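Beta-L-arabinobiosidase (Bacteroides thetaiotaomicron, PDB 5MQR) is a multidomain pectin-degrading glycosidase of a gut bacterium, probably removing L-arabinose units from plant pectin and possibly acting as a sialidase. Local coordinates at residues Met671-His682 and Tyr1015-Ile1026. Residues are numbered along the deposited sequence; the frame is centred on the assembly and turned at random.
Sequences MYYYRWWSLRKH and YYNHSTFNDLMI
Two acceptors hold NH2 of Arg-675: OG of Ser-1019 at 2.9 Å and a water that in turn donates to OD1 of Asn-1017, whose amide is also held by Thr-693; NH1 bonds to Gln-986. CB of Phe-1021 lies over the centre of one guanidinium face, about 3.5 Å above it, where a long, bent arginine can offer both a flat surface and several N-H groups. Shortened to an alanine, this position would probably leave Gln-986 and the water without this donor, cost Ser-1019 one of its bonds and open a gap beside Phe-1021. The Phe-1021 ring also takes CG of the selenomethionine Met-671 on its face, 3.8 Å from the centroid. In the mainly helical catalytic region, probably the (alpha/alpha)6 barrel of six-hairpin glycosidases, the contact fastens helix 666-680 to the loop entering helix 1022-1029, with Phe-1021 as N-cap residue. Asn-1022, its CG swung beside its own backbone N (chi1 -76°), sends ND2 3.0 Å to O of Tyr-672, on a lone pair in the carbonyl plane. The same ND2 lies over one face of the Trp-676 ring; its 3.1 Å approach to NE1 of Trp-676 joins two donors and is no hydrogen bond. Farther along, NE2 of His-682 donates almost in its ring plane to O of Tyr-1015 (2.6 Å), and CB of Asn-1017 makes a CH-pi contact over the imidazole centre. Lys-681 lays CE over the Tyr-1015 ring, bringing NZ into cation-pi range, while the Trp-677 edge points to that ring's face, an offset edge-to-face pair.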
# COMPACT_ATOMS: atom_id res chain seq x y z
N MSE A 671 4.42 22.59 -3.88
CA MSE A 671 3.45 23.53 -4.49
C MSE A 671 2.05 23.08 -4.21
O MSE A 671 1.16 23.90 -4.05
CB MSE A 671 3.66 23.67 -5.99
CG MSE A 671 2.97 24.88 -6.60
SE MSE A 671 3.55 26.58 -5.74
CE MSE A 671 5.50 26.34 -5.94
N TYR A 672 1.84 21.76 -4.17
CA TYR A 672 0.57 21.20 -3.80
C TYR A 672 0.13 21.76 -2.46
O TYR A 672 -0.95 22.31 -2.32
CB TYR A 672 0.64 19.66 -3.73
CG TYR A 672 -0.69 19.06 -3.42
CD1 TYR A 672 -1.61 18.80 -4.41
CD2 TYR A 672 -1.05 18.79 -2.10
CE1 TYR A 672 -2.85 18.27 -4.11
CE2 TYR A 672 -2.29 18.26 -1.79
CZ TYR A 672 -3.18 18.00 -2.80
OH TYR A 672 -4.43 17.52 -2.48
N TYR A 673 0.99 21.63 -1.47
CA TYR A 673 0.66 22.08 -0.13
C TYR A 673 0.61 23.59 -0.05
O TYR A 673 -0.30 24.14 0.59
CB TYR A 673 1.57 21.42 0.94
CG TYR A 673 1.26 19.96 1.02
CD1 TYR A 673 0.12 19.51 1.70
CD2 TYR A 673 2.03 19.02 0.32
CE1 TYR A 673 -0.20 18.15 1.72
CE2 TYR A 673 1.71 17.67 0.33
CZ TYR A 673 0.61 17.24 1.03
OH TYR A 673 0.31 15.91 1.01
N TYR A 674 1.54 24.28 -0.72
CA TYR A 674 1.54 25.73 -0.67
C TYR A 674 0.22 26.35 -1.18
O TYR A 674 -0.30 27.27 -0.58
CB TYR A 674 2.72 26.32 -1.46
CG TYR A 674 2.66 27.84 -1.58
CD1 TYR A 674 2.99 28.64 -0.50
CD2 TYR A 674 2.23 28.45 -2.73
CE1 TYR A 674 2.91 30.01 -0.57
CE2 TYR A 674 2.15 29.84 -2.83
CZ TYR A 674 2.49 30.61 -1.75
OH TYR A 674 2.43 31.98 -1.83
N ARG A 675 -0.30 25.84 -2.28
CA ARG A 675 -1.46 26.46 -2.91
C ARG A 675 -2.71 26.23 -2.07
O ARG A 675 -3.59 27.09 -2.05
CB ARG A 675 -1.66 25.97 -4.34
CG ARG A 675 -0.63 26.57 -5.32
CD ARG A 675 -0.79 28.08 -5.49
NE ARG A 675 -2.11 28.40 -6.00
CZ ARG A 675 -2.41 28.70 -7.27
NH1 ARG A 675 -1.47 28.81 -8.22
NH2 ARG A 675 -3.68 28.92 -7.58
N TRP A 676 -2.77 25.10 -1.34
CA TRP A 676 -3.85 24.95 -0.38
C TRP A 676 -3.72 25.95 0.78
O TRP A 676 -4.70 26.55 1.18
CB TRP A 676 -3.95 23.54 0.18
CG TRP A 676 -4.53 22.54 -0.74
CD1 TRP A 676 -3.98 21.34 -1.07
CD2 TRP A 676 -5.79 22.60 -1.42
NE1 TRP A 676 -4.80 20.65 -1.92
CE2 TRP A 676 -5.91 21.40 -2.16
CE3 TRP A 676 -6.79 23.56 -1.50
CZ2 TRP A 676 -7.01 21.13 -2.97
CZ3 TRP A 676 -7.90 23.29 -2.30
CH2 TRP A 676 -8.00 22.08 -3.03
N TRP A 677 -2.50 26.10 1.30
CA TRP A 677 -2.20 27.00 2.40
C TRP A 677 -2.49 28.46 2.02
O TRP A 677 -2.93 29.27 2.83
CB TRP A 677 -0.72 26.82 2.79
CG TRP A 677 -0.18 27.72 3.87
CD1 TRP A 677 -0.21 27.50 5.22
CD2 TRP A 677 0.54 28.92 3.69
NE1 TRP A 677 0.42 28.51 5.88
CE2 TRP A 677 0.89 29.40 4.96
CE3 TRP A 677 0.90 29.67 2.56
CZ2 TRP A 677 1.59 30.59 5.15
CZ3 TRP A 677 1.60 30.85 2.75
CH2 TRP A 677 1.95 31.29 4.04
N SER A 678 -2.21 28.77 0.77
CA SER A 678 -2.47 30.07 0.23
C SER A 678 -3.96 30.32 0.06
O SER A 678 -4.47 31.31 0.55
CB SER A 678 -1.80 30.20 -1.13
OG SER A 678 -1.79 31.57 -1.41
N LEU A 679 -4.64 29.42 -0.65
CA LEU A 679 -6.09 29.53 -0.88
C LEU A 679 -6.84 29.75 0.43
O LEU A 679 -7.74 30.56 0.50
CB LEU A 679 -6.64 28.27 -1.56
CG LEU A 679 -8.14 28.26 -1.81
CD1 LEU A 679 -8.48 29.20 -2.96
CD2 LEU A 679 -8.64 26.87 -2.09
N ARG A 680 -6.43 29.03 1.47
CA ARG A 680 -7.10 29.12 2.76
C ARG A 680 -7.15 30.54 3.34
O ARG A 680 -8.12 30.90 4.04
CB ARG A 680 -6.56 28.04 3.73
CG ARG A 680 -6.25 28.50 5.15
CD ARG A 680 -4.85 29.06 5.07
NE ARG A 680 -4.60 30.05 6.03
CZ ARG A 680 -3.41 30.59 6.24
NH1 ARG A 680 -2.31 30.24 5.55
NH2 ARG A 680 -3.34 31.51 7.18
N LYS A 681 -6.14 31.36 3.03
CA LYS A 681 -6.10 32.75 3.48
C LYS A 681 -7.29 33.55 3.00
O LYS A 681 -7.64 34.57 3.61
CB LYS A 681 -4.83 33.46 3.01
CG LYS A 681 -3.54 32.97 3.65
CD LYS A 681 -2.33 33.59 2.95
CE LYS A 681 -1.02 33.29 3.68
NZ LYS A 681 -0.91 34.05 4.96
N HIS A 682 -7.90 33.10 1.90
CA HIS A 682 -8.97 33.83 1.24
C HIS A 682 -10.37 33.51 1.74
O HIS A 682 -11.33 34.16 1.32
CB HIS A 682 -8.87 33.67 -0.28
CG HIS A 682 -7.64 34.30 -0.84
ND1 HIS A 682 -7.61 35.62 -1.24
CD2 HIS A 682 -6.39 33.82 -1.00
CE1 HIS A 682 -6.39 35.91 -1.66
NE2 HIS A 682 -5.63 34.84 -1.50
N TYR A 1015 0.08 36.06 -2.37
CA TYR A 1015 -0.98 35.07 -2.15
C TYR A 1015 -2.20 35.31 -3.05
O TYR A 1015 -3.33 35.07 -2.63
CB TYR A 1015 -1.42 35.03 -0.66
CG TYR A 1015 -0.24 35.07 0.31
CD1 TYR A 1015 0.75 34.08 0.28
CD2 TYR A 1015 -0.11 36.10 1.23
CE1 TYR A 1015 1.83 34.12 1.14
CE2 TYR A 1015 0.97 36.14 2.10
CZ TYR A 1015 1.94 35.15 2.04
OH TYR A 1015 3.00 35.21 2.91
N TYR A 1016 -1.99 35.75 -4.29
CA TYR A 1016 -3.09 36.05 -5.19
C TYR A 1016 -3.92 34.79 -5.51
O TYR A 1016 -3.40 33.71 -5.76
CB TYR A 1016 -2.53 36.68 -6.47
CG TYR A 1016 -3.49 37.50 -7.31
CD1 TYR A 1016 -4.31 38.49 -6.72
CD2 TYR A 1016 -3.55 37.34 -8.69
CE1 TYR A 1016 -5.16 39.24 -7.49
CE2 TYR A 1016 -4.38 38.11 -9.45
CZ TYR A 1016 -5.20 39.05 -8.85
OH TYR A 1016 -6.06 39.81 -9.61
N ASN A 1017 -5.23 34.97 -5.49
CA ASN A 1017 -6.17 33.88 -5.67
C ASN A 1017 -7.03 34.17 -6.89
O ASN A 1017 -8.13 34.70 -6.79
CB ASN A 1017 -7.03 33.73 -4.41
CG ASN A 1017 -8.01 32.58 -4.52
OD1 ASN A 1017 -7.75 31.61 -5.26
ND2 ASN A 1017 -9.15 32.70 -3.84
N HIS A 1018 -6.50 33.77 -8.04
CA HIS A 1018 -6.96 34.21 -9.34
C HIS A 1018 -6.67 33.13 -10.38
O HIS A 1018 -6.50 33.41 -11.55
CB HIS A 1018 -6.15 35.48 -9.65
CG HIS A 1018 -6.65 36.30 -10.79
ND1 HIS A 1018 -5.86 36.57 -11.88
CD2 HIS A 1018 -7.79 37.00 -10.96
CE1 HIS A 1018 -6.52 37.36 -12.71
NE2 HIS A 1018 -7.69 37.64 -12.18
N SER A 1019 -6.67 31.88 -9.94
CA SER A 1019 -6.22 30.77 -10.76
C SER A 1019 -6.50 29.48 -10.03
O SER A 1019 -6.82 29.48 -8.83
CB SER A 1019 -4.70 30.84 -11.02
OG SER A 1019 -3.96 30.72 -9.80
N THR A 1020 -6.37 28.38 -10.76
CA THR A 1020 -6.34 27.06 -10.13
C THR A 1020 -4.91 26.52 -10.22
O THR A 1020 -4.07 27.02 -11.00
CB THR A 1020 -7.34 26.08 -10.78
OG1 THR A 1020 -7.00 25.81 -12.13
CG2 THR A 1020 -8.78 26.61 -10.71
N PHE A 1021 -4.66 25.53 -9.38
CA PHE A 1021 -3.44 24.74 -9.41
C PHE A 1021 -3.73 23.29 -8.99
O PHE A 1021 -3.43 22.36 -9.71
CB PHE A 1021 -2.32 25.32 -8.51
CG PHE A 1021 -1.10 24.49 -8.55
CD1 PHE A 1021 -0.26 24.53 -9.65
CD2 PHE A 1021 -0.84 23.58 -7.54
CE1 PHE A 1021 0.86 23.71 -9.74
CE2 PHE A 1021 0.28 22.75 -7.63
CZ PHE A 1021 1.13 22.83 -8.73
N ASN A 1022 -4.25 23.12 -7.80
CA ASN A 1022 -4.53 21.81 -7.30
C ASN A 1022 -5.68 21.14 -8.02
O ASN A 1022 -5.74 19.90 -8.05
CB ASN A 1022 -4.72 21.88 -5.81
CG ASN A 1022 -3.40 22.02 -5.07
OD1 ASN A 1022 -2.37 21.50 -5.51
ND2 ASN A 1022 -3.43 22.66 -3.91
N ASP A 1023 -6.57 21.91 -8.64
CA ASP A 1023 -7.56 21.30 -9.48
C ASP A 1023 -6.91 20.64 -10.67
O ASP A 1023 -7.37 19.61 -11.14
CB ASP A 1023 -8.60 22.29 -9.97
CG ASP A 1023 -9.67 21.61 -10.80
OD1 ASP A 1023 -10.30 20.63 -10.30
OD2 ASP A 1023 -9.83 22.01 -11.96
N LEU A 1024 -5.83 21.25 -11.15
CA LEU A 1024 -5.05 20.73 -12.28
C LEU A 1024 -4.27 19.50 -11.85
O LEU A 1024 -4.17 18.53 -12.60
CB LEU A 1024 -4.07 21.77 -12.82
CG LEU A 1024 -4.59 23.19 -13.08
CD1 LEU A 1024 -3.43 24.09 -13.46
CD2 LEU A 1024 -5.66 23.19 -14.18
N MSE A 1025 -3.71 19.54 -10.64
CA MSE A 1025 -2.99 18.40 -10.09
C MSE A 1025 -3.90 17.19 -10.00
O MSE A 1025 -3.55 16.12 -10.45
CB MSE A 1025 -2.40 18.73 -8.73
CG MSE A 1025 -1.34 19.83 -8.73
SE MSE A 1025 0.35 19.12 -9.45
CE MSE A 1025 0.80 18.13 -7.80
N ILE A 1026 -5.10 17.40 -9.46
CA ILE A 1026 -6.04 16.33 -9.19
C ILE A 1026 -6.72 15.80 -10.46
O ILE A 1026 -6.85 14.57 -10.63
CB ILE A 1026 -7.09 16.80 -8.18
CG1 ILE A 1026 -6.42 17.04 -6.82
CG2 ILE A 1026 -8.22 15.78 -8.02
CD1 ILE A 1026 -7.28 17.80 -5.82
O HOH W 1 -5.18 29.99 -5.07
O HOH W 2 -3.66 31.86 -3.40
O HOH W 3 1.97 34.44 5.53